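Local structure of ribose-phosphate pyrophosphokinase (Mycobacterium smegmatis, 5MP7) at residues 221-235 against 250-264. The protein probably transfers the pyrophosphoryl group of ATP to the 1-hydroxyl of ribose 5-phosphate, making the central metabolite phosphoribosyl pyrophosphate. Sequence-based numbering, arbitrary orientation.
With ACT (acetate ion), chain D.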
ATOM      1  N   VAL A 221      64.144 -13.006 -50.485  1.00 45.82           N
ATOM      2  CA  VAL A 221      62.943 -12.429 -51.071  1.00 46.94           C
ATOM      3  C   VAL A 221      63.177 -11.065 -51.704  1.00 46.81           C
ATOM      4  O   VAL A 221      62.283 -10.527 -52.341  1.00 50.84           O
ATOM      5  CB  VAL A 221      61.813 -12.303 -50.038  1.00 43.89           C
ATOM      6  CG1 VAL A 221      61.550 -13.639 -49.385  1.00 42.01           C
ATOM      7  CG2 VAL A 221      62.126 -11.252 -48.987  1.00 45.54           C
ATOM      8  N   LYS A 222      64.385 -10.548 -51.589  1.00 54.55           N
ATOM      9  CA  LYS A 222      64.760  -9.237 -52.110  1.00 58.91           C
ATOM     10  C   LYS A 222      64.436  -9.070 -53.597  1.00 54.04           C
ATOM     11  O   LYS A 222      64.926  -9.844 -54.428  1.00 56.86           O
ATOM     12  CB  LYS A 222      66.270  -9.107 -51.931  1.00 65.57           C
ATOM     13  CG  LYS A 222      66.970  -7.970 -52.653  1.00 73.41           C
ATOM     14  CD  LYS A 222      68.092  -8.611 -53.479  1.00 83.29           C
ATOM     15  CE  LYS A 222      69.164  -7.676 -53.921  1.00 87.45           C
ATOM     16  NZ  LYS A 222      68.777  -7.044 -55.192  1.00 85.45           N
ATOM     17  N   GLY A 223      63.602  -8.077 -53.920  1.00 46.35           N
ATOM     18  CA  GLY A 223      63.168  -7.820 -55.285  1.00 45.41           C
ATOM     19  C   GLY A 223      62.184  -8.811 -55.884  1.00 47.61           C
ATOM     20  O   GLY A 223      61.918  -8.777 -57.086  1.00 53.22           O
ATOM     21  N   LYS A 224      61.620  -9.698 -55.076  1.00 46.56           N
ATOM     22  CA  LYS A 224      60.762 -10.763 -55.614  1.00 47.21           C
ATOM     23  C   LYS A 224      59.313 -10.518 -55.274  1.00 41.01           C
ATOM     24  O   LYS A 224      59.009  -9.810 -54.309  1.00 41.49           O
ATOM     25  CB  LYS A 224      61.175 -12.120 -55.044  1.00 51.40           C
ATOM     26  CG  LYS A 224      62.644 -12.484 -55.235  1.00 56.43           C
ATOM     27  CD  LYS A 224      62.808 -13.470 -56.342  1.00 59.90           C
ATOM     28  CE  LYS A 224      64.192 -14.006 -56.480  1.00 69.31           C
ATOM     29  NZ  LYS A 224      64.159 -15.283 -57.232  1.00 71.31           N
ATOM     30  N   THR A 225      58.432 -11.119 -56.066  1.00 39.24           N
ATOM     31  CA  THR A 225      56.988 -11.122 -55.792  1.00 38.97           C
ATOM     32  C   THR A 225      56.675 -12.285 -54.880  1.00 36.09           C
ATOM     33  O   THR A 225      56.735 -13.431 -55.301  1.00 39.06           O
ATOM     34  CB  THR A 225      56.204 -11.244 -57.103  1.00 38.78           C
ATOM     35  OG1 THR A 225      56.531 -10.119 -57.928  1.00 43.99           O
ATOM     36  CG2 THR A 225      54.704 -11.243 -56.859  1.00 40.88           C
ATOM     37  N   CYS A 226      56.342 -11.995 -53.628  1.00 35.18           N
ATOM     38  CA  CYS A 226      56.074 -13.026 -52.622  1.00 34.06           C
ATOM     39  C   CYS A 226      54.631 -13.517 -52.629  1.00 35.33           C
ATOM     40  O   CYS A 226      53.738 -12.718 -52.530  1.00 32.43           O
ATOM     41  CB  CYS A 226      56.361 -12.483 -51.246  1.00 35.45           C
ATOM     42  SG  CYS A 226      58.104 -12.106 -51.076  1.00 46.80           S
ATOM     43  N   ILE A 227      54.441 -14.836 -52.693  1.00 35.33           N
ATOM     44  CA  ILE A 227      53.161 -15.470 -52.513  1.00 34.62           C
ATOM     45  C   ILE A 227      53.122 -16.011 -51.081  1.00 36.47           C
ATOM     46  O   ILE A 227      53.704 -17.054 -50.796  1.00 34.37           O
ATOM     47  CB  ILE A 227      52.967 -16.657 -53.476  1.00 35.87           C
ATOM     48  CG1 ILE A 227      53.438 -16.342 -54.900  1.00 40.23           C
ATOM     49  CG2 ILE A 227      51.520 -17.096 -53.491  1.00 35.97           C
ATOM     50  CD1 ILE A 227      52.738 -15.200 -55.595  1.00 45.31           C
ATOM     51  N   LEU A 228      52.444 -15.293 -50.193  1.00 35.64           N
ATOM     52  CA  LEU A 228      52.283 -15.686 -48.805  1.00 33.75           C
ATOM     53  C   LEU A 228      51.096 -16.610 -48.705  1.00 38.04           C
ATOM     54  O   LEU A 228      49.962 -16.213 -48.963  1.00 38.66           O
ATOM     55  CB  LEU A 228      51.995 -14.467 -47.973  1.00 35.81           C
ATOM     56  CG  LEU A 228      52.282 -14.347 -46.498  1.00 38.10           C
ATOM     57  CD1 LEU A 228      53.509 -15.113 -46.083  1.00 41.09           C
ATOM     58  CD2 LEU A 228      52.409 -12.868 -46.177  1.00 39.50           C
ATOM     59  N   THR A 229      51.328 -17.861 -48.341  1.00 44.19           N
ATOM     60  CA  THR A 229      50.268 -18.865 -48.392  1.00 44.47           C
ATOM     61  C   THR A 229      49.932 -19.383 -46.987  1.00 42.83           C
ATOM     62  O   THR A 229      50.806 -19.727 -46.221  1.00 41.78           O
ATOM     63  CB  THR A 229      50.608 -19.993 -49.401  1.00 45.59           C
ATOM     64  OG1 THR A 229      49.491 -20.868 -49.521  1.00 54.82           O
ATOM     65  CG2 THR A 229      51.804 -20.782 -48.978  1.00 47.41           C
ATOM     66  N   ASP A 230      48.648 -19.426 -46.665  1.00 42.85           N
ATOM     67  CA  ASP A 230      48.190 -20.001 -45.413  1.00 45.21           C
ATOM     68  C   ASP A 230      46.896 -20.791 -45.620  1.00 43.27           C
ATOM     69  O   ASP A 230      46.227 -20.652 -46.621  1.00 40.94           O
ATOM     70  CB  ASP A 230      48.005 -18.903 -44.351  1.00 53.09           C
ATOM     71  CG  ASP A 230      48.426 -19.369 -42.919  1.00 61.38           C
ATOM     72  OD1 ASP A 230      48.733 -20.561 -42.734  1.00 62.02           O
ATOM     73  OD2 ASP A 230      48.495 -18.533 -41.970  1.00 62.04           O
ATOM     74  N   ASP A 231      46.577 -21.675 -44.696  1.00 42.94           N
ATOM     75  CA  ASP A 231      45.303 -22.381 -44.703  1.00 43.06           C
ATOM     76  C   ASP A 231      44.116 -21.472 -44.468  1.00 40.37           C
ATOM     77  O   ASP A 231      43.100 -21.583 -45.173  1.00 39.09           O
ATOM     78  CB  ASP A 231      45.331 -23.562 -43.714  1.00 50.73           C
ATOM     79  CG  ASP A 231      45.545 -23.132 -42.250  1.00 60.28           C
ATOM     80  OD1 ASP A 231      46.121 -22.042 -42.004  1.00 64.86           O
ATOM     81  OD2 ASP A 231      45.179 -23.904 -41.334  1.00 69.35           O
ATOM     82  N   MET A 232      44.248 -20.550 -43.525  1.00 38.69           N
ATOM     83  CA  MET A 232      43.167 -19.642 -43.185  1.00 44.86           C
ATOM     84  C   MET A 232      43.706 -18.298 -42.757  1.00 42.63           C
ATOM     85  O   MET A 232      44.848 -18.195 -42.354  1.00 45.34           O
ATOM     86  CB  MET A 232      42.325 -20.233 -42.061  1.00 46.33           C
ATOM     87  CG  MET A 232      42.993 -20.212 -40.705  1.00 52.77           C
ATOM     88  SD  MET A 232      41.883 -20.715 -39.396  1.00 60.66           S
ATOM     89  CE  MET A 232      41.744 -22.494 -39.704  1.00 55.82           C
ATOM     90  N   ILE A 233      42.857 -17.289 -42.810  1.00 42.25           N
ATOM     91  CA  ILE A 233      43.161 -16.009 -42.206  1.00 43.82           C
ATOM     92  C   ILE A 233      42.093 -15.760 -41.179  1.00 44.10           C
ATOM     93  O   ILE A 233      40.916 -15.682 -41.541  1.00 44.46           O
ATOM     94  CB  ILE A 233      43.103 -14.889 -43.245  1.00 46.27           C
ATOM     95  CG1 ILE A 233      44.072 -15.171 -44.393  1.00 52.41           C
ATOM     96  CG2 ILE A 233      43.448 -13.558 -42.602  1.00 46.28           C
ATOM     97  CD1 ILE A 233      43.751 -14.403 -45.654  1.00 53.67           C
ATOM     98  N   ASP A 234      42.482 -15.629 -39.911  1.00 46.53           N
ATOM     99  CA  ASP A 234      41.528 -15.343 -38.859  1.00 52.12           C
ATOM    100  C   ASP A 234      41.475 -13.862 -38.446  1.00 53.59           C
ATOM    101  O   ASP A 234      40.586 -13.152 -38.891  1.00 58.68           O
ATOM    102  CB  ASP A 234      41.727 -16.278 -37.663  1.00 64.92           C
ATOM    103  CG  ASP A 234      40.640 -16.127 -36.645  1.00 78.74           C
ATOM    104  OD1 ASP A 234      39.571 -15.592 -36.959  1.00 86.92           O
ATOM    105  OD2 ASP A 234      40.846 -16.565 -35.521  1.00 89.87           O
ATOM    106  N   THR A 235      42.368 -13.405 -37.563  1.00 55.64           N
ATOM    107  CA  THR A 235      42.401 -11.976 -37.135  1.00 52.97           C
ATOM    108  C   THR A 235      43.339 -11.161 -38.018  1.00 50.76           C
ATOM    109  O   THR A 235      43.266  -9.929 -38.021  1.00 46.91           O
ATOM    110  CB  THR A 235      42.879 -11.819 -35.686  1.00 54.17           C
ATOM    111  OG1 THR A 235      44.175 -12.450 -35.543  1.00 55.44           O
ATOM    112  CG2 THR A 235      41.896 -12.489 -34.749  1.00 55.97           C
ATOM    113  N   GLY A 250      62.880  -6.228 -48.475  1.00 52.09           N
ATOM    114  CA  GLY A 250      63.053  -5.758 -49.845  1.00 49.76           C
ATOM    115  C   GLY A 250      62.257  -6.489 -50.887  1.00 46.25           C
ATOM    116  O   GLY A 250      62.668  -6.551 -52.045  1.00 49.37           O
ATOM    117  N   ALA A 251      61.096  -6.999 -50.502  1.00 45.99           N
ATOM    118  CA  ALA A 251      60.204  -7.643 -51.456  1.00 46.23           C
ATOM    119  C   ALA A 251      59.582  -6.592 -52.360  1.00 42.11           C
ATOM    120  O   ALA A 251      59.196  -5.533 -51.896  1.00 38.85           O
ATOM    121  CB  ALA A 251      59.113  -8.409 -50.728  1.00 48.94           C
ATOM    122  N   LYS A 252      59.479  -6.893 -53.638  1.00 41.84           N
ATOM    123  CA  LYS A 252      58.806  -5.998 -54.558  1.00 52.66           C
ATOM    124  C   LYS A 252      57.309  -5.924 -54.276  1.00 53.72           C
ATOM    125  O   LYS A 252      56.727  -4.865 -54.261  1.00 52.66           O
ATOM    126  CB  LYS A 252      58.997  -6.481 -55.982  1.00 57.75           C
ATOM    127  CG  LYS A 252      58.564  -5.476 -57.025  1.00 65.85           C
ATOM    128  CD  LYS A 252      58.443  -6.122 -58.427  1.00 76.63           C
ATOM    129  CE  LYS A 252      56.985  -6.192 -58.885  1.00 79.27           C
ATOM    130  NZ  LYS A 252      56.796  -5.639 -60.255  1.00 79.93           N
ATOM    131  N   ASP A 253      56.708  -7.080 -54.076  1.00 61.21           N
ATOM    132  CA  ASP A 253      55.258  -7.275 -54.015  1.00 64.42           C
ATOM    133  C   ASP A 253      54.949  -8.397 -53.032  1.00 55.90           C
ATOM    134  O   ASP A 253      55.768  -9.319 -52.883  1.00 53.33           O
ATOM    135  CB  ASP A 253      54.772  -7.732 -55.400  1.00 74.35           C
ATOM    136  CG  ASP A 253      53.903  -6.710 -56.115  1.00 89.70           C
ATOM    137  OD1 ASP A 253      53.426  -5.746 -55.481  1.00107.33           O
ATOM    138  OD2 ASP A 253      53.661  -6.888 -57.335  1.00 94.27           O
ATOM    139  N   VAL A 254      53.777  -8.344 -52.400  1.00 45.19           N
ATOM    140  CA  VAL A 254      53.260  -9.471 -51.629  1.00 42.52           C
ATOM    141  C   VAL A 254      51.820  -9.824 -52.000  1.00 38.73           C
ATOM    142  O   VAL A 254      50.957  -8.973 -51.949  1.00 34.59           O
ATOM    143  CB  VAL A 254      53.300  -9.235 -50.111  1.00 41.77           C
ATOM    144  CG1 VAL A 254      52.816 -10.492 -49.388  1.00 40.94           C
ATOM    145  CG2 VAL A 254      54.715  -8.929 -49.665  1.00 43.01           C
ATOM    146  N   ILE A 255      51.579 -11.101 -52.305  1.00 36.00           N
ATOM    147  CA  ILE A 255      50.270 -11.625 -52.546  1.00 34.56           C
ATOM    148  C   ILE A 255      49.917 -12.633 -51.450  1.00 36.00           C
ATOM    149  O   ILE A 255      50.678 -13.550 -51.187  1.00 34.33           O
ATOM    150  CB  ILE A 255      50.218 -12.281 -53.901  1.00 36.15           C
ATOM    151  CG1 ILE A 255      50.395 -11.205 -54.957  1.00 41.04           C
ATOM    152  CG2 ILE A 255      48.882 -12.987 -54.119  1.00 38.59           C
ATOM    153  CD1 ILE A 255      50.830 -11.771 -56.288  1.00 48.53           C
ATOM    154  N   ILE A 256      48.725 -12.466 -50.862  1.00 35.41           N
ATOM    155  CA  ILE A 256      48.198 -13.360 -49.842  1.00 31.37           C
ATOM    156  C   ILE A 256      47.152 -14.301 -50.433  1.00 29.87           C
ATOM    157  O   ILE A 256      46.254 -13.876 -51.108  1.00 27.58           O
ATOM    158  CB  ILE A 256      47.569 -12.594 -48.699  1.00 30.04           C
ATOM    159  CG1 ILE A 256      48.620 -11.671 -48.105  1.00 31.81           C
ATOM    160  CG2 ILE A 256      47.091 -13.569 -47.632  1.00 31.13           C
ATOM    161  CD1 ILE A 256      48.137 -10.820 -46.954  1.00 31.15           C
ATOM    162  N   ALA A 257      47.329 -15.599 -50.210  1.00 28.35           N
ATOM    163  CA  ALA A 257      46.401 -16.609 -50.682  1.00 26.81           C
ATOM    164  C   ALA A 257      46.086 -17.605 -49.557  1.00 27.20           C
ATOM    165  O   ALA A 257      46.972 -18.113 -48.913  1.00 31.66           O
ATOM    166  CB  ALA A 257      46.965 -17.316 -51.872  1.00 26.36           C
ATOM    167  N   ALA A 258      44.815 -17.826 -49.299  1.00 28.77           N
ATOM    168  CA  ALA A 258      44.366 -18.752 -48.273  1.00 31.06           C
ATOM    169  C   ALA A 258      43.043 -19.352 -48.673  1.00 32.63           C
ATOM    170  O   ALA A 258      42.273 -18.721 -49.377  1.00 33.11           O
ATOM    171  CB  ALA A 258      44.206 -18.043 -46.942  1.00 30.93           C
ATOM    172  N   THR A 259      42.770 -20.573 -48.237  1.00 30.71           N
ATOM    173  CA  THR A 259      41.499 -21.176 -48.546  1.00 29.49           C
ATOM    174  C   THR A 259      40.371 -20.563 -47.755  1.00 29.81           C
ATOM    175  O   THR A 259      39.342 -20.221 -48.333  1.00 30.05           O
ATOM    176  CB  THR A 259      41.549 -22.662 -48.285  1.00 29.78           C
ATOM    177  OG1 THR A 259      42.565 -23.210 -49.120  1.00 32.14           O
ATOM    178  CG2 THR A 259      40.270 -23.322 -48.647  1.00 29.50           C
ATOM    179  N   HIS A 260      40.527 -20.448 -46.452  1.00 28.46           N
ATOM    180  CA  HIS A 260      39.416 -20.049 -45.615  1.00 29.26           C
ATOM    181  C   HIS A 260      39.544 -18.628 -45.127  1.00 31.98           C
ATOM    182  O   HIS A 260      40.514 -18.298 -44.458  1.00 33.68           O
ATOM    183  CB  HIS A 260      39.334 -20.961 -44.391  1.00 30.69           C
ATOM    184  CG  HIS A 260      39.319 -22.409 -44.732  1.00 29.15           C
ATOM    185  ND1 HIS A 260      38.233 -23.012 -45.327  1.00 28.54           N
ATOM    186  CD2 HIS A 260      40.250 -23.375 -44.555  1.00 27.99           C
ATOM    187  CE1 HIS A 260      38.499 -24.295 -45.511  1.00 29.84           C
ATOM    188  NE2 HIS A 260      39.720 -24.538 -45.054  1.00 30.44           N
ATOM    189  N   GLY A 261      38.558 -17.803 -45.448  1.00 34.49           N
ATOM    190  CA  GLY A 261      38.514 -16.446 -45.001  1.00 37.91           C
ATOM    191  C   GLY A 261      37.590 -16.433 -43.820  1.00 38.94           C
ATOM    192  O   GLY A 261      36.399 -16.358 -43.996  1.00 45.24           O
ATOM    193  N   VAL A 262      38.148 -16.494 -42.620  1.00 41.82           N
ATOM    194  CA  VAL A 262      37.370 -16.379 -41.390  1.00 39.89           C
ATOM    195  C   VAL A 262      37.204 -14.900 -41.158  1.00 37.59           C
ATOM    196  O   VAL A 262      36.128 -14.436 -40.832  1.00 32.50           O
ATOM    197  CB  VAL A 262      38.087 -17.024 -40.200  1.00 43.13           C
ATOM    198  CG1 VAL A 262      37.259 -16.918 -38.935  1.00 42.15           C
ATOM    199  CG2 VAL A 262      38.440 -18.489 -40.497  1.00 45.68           C
ATOM    200  N   LEU A 263      38.308 -14.168 -41.321  1.00 41.56           N
ATOM    201  CA  LEU A 263      38.321 -12.689 -41.360  1.00 41.60           C
ATOM    202  C   LEU A 263      37.578 -12.011 -40.217  1.00 40.21           C
ATOM    203  O   LEU A 263      36.772 -11.125 -40.418  1.00 43.57           O
ATOM    204  CB  LEU A 263      37.805 -12.199 -42.701  1.00 41.94           C
ATOM    205  CG  LEU A 263      38.668 -12.633 -43.893  1.00 44.64           C
ATOM    206  CD1 LEU A 263      37.941 -12.314 -45.186  1.00 43.58           C
ATOM    207  CD2 LEU A 263      40.026 -11.947 -43.899  1.00 44.87           C
ATOM    208  N   SER A 264      37.867 -12.441 -39.002  1.00 41.94           N
ATOM    209  CA  SER A 264      37.254 -11.869 -37.821  1.00 49.30           C
ATOM    210  C   SER A 264      37.842 -10.513 -37.497  1.00 49.85           C
ATOM    211  O   SER A 264      38.959 -10.218 -37.901  1.00 47.13           O
ATOM    212  CB  SER A 264      37.537 -12.782 -36.624  1.00 48.88           C
ATOM    213  OG  SER A 264      37.410 -14.151 -36.929  1.00 53.04           O
TER
HETATM  214  C   ACT D 401      45.822 -15.006 -37.118  1.00 61.20           C
HETATM  215  O   ACT D 401      45.974 -14.685 -38.346  1.00 56.52           O
HETATM  216  OXT ACT D 401      44.741 -14.874 -36.501  1.00 54.71           O
HETATM  217  CH3 ACT D 401      46.940 -15.572 -36.286  1.00 63.60           C
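A beta-alpha-beta crossover in the phosphoribosyltransferase-like fold links parallel strands 225-230 and 253-258 through helix 237-248; the axes of these short strand segments come within 4.5 Å and differ in direction by 20°. The pairing is evident from a ladder in which Cys-226 N donates to Asp-253 O, Ile-255 N to Cys-226 O at 2.7 Å, Leu-228 N to Ile-255 O and Ala-257 N to Leu-228 O. On one face, Ile-227 and Ile-255 lie side by side, their CD1 atoms 4.0 Å apart, under helix 156-167. Over the other, which carries Ile-256 and Ala-258, Ile-233 reaches back from the short two-stranded sheet 232-233/260-261: its CG1 lies 3.8 Å from Ala-258 CB and its CD1 meets Ile-256 CG2, beside Ile-239 of the crossover helix. Both chains turn a corner, at Asp-231 and Thr-259, and pair again. Ile-233 O is gripped twice, by Val-262 N and, straighter at 177°, by Leu-263 N. Asp-230 and the loop from Asp-234 on are predicted to bind ribose 5-phosphate; here Thr-235 N and OG1 both donate to OXT of an acetate ion, probably from the crystallisation liquor. Next to Thr-235, Asp-234 holds CG anti to its backbone N (chi1 -172°), which brings OD1 to Ser-264, whose OG donates to it at 2.6 Å, nearly in line with the C-O bond.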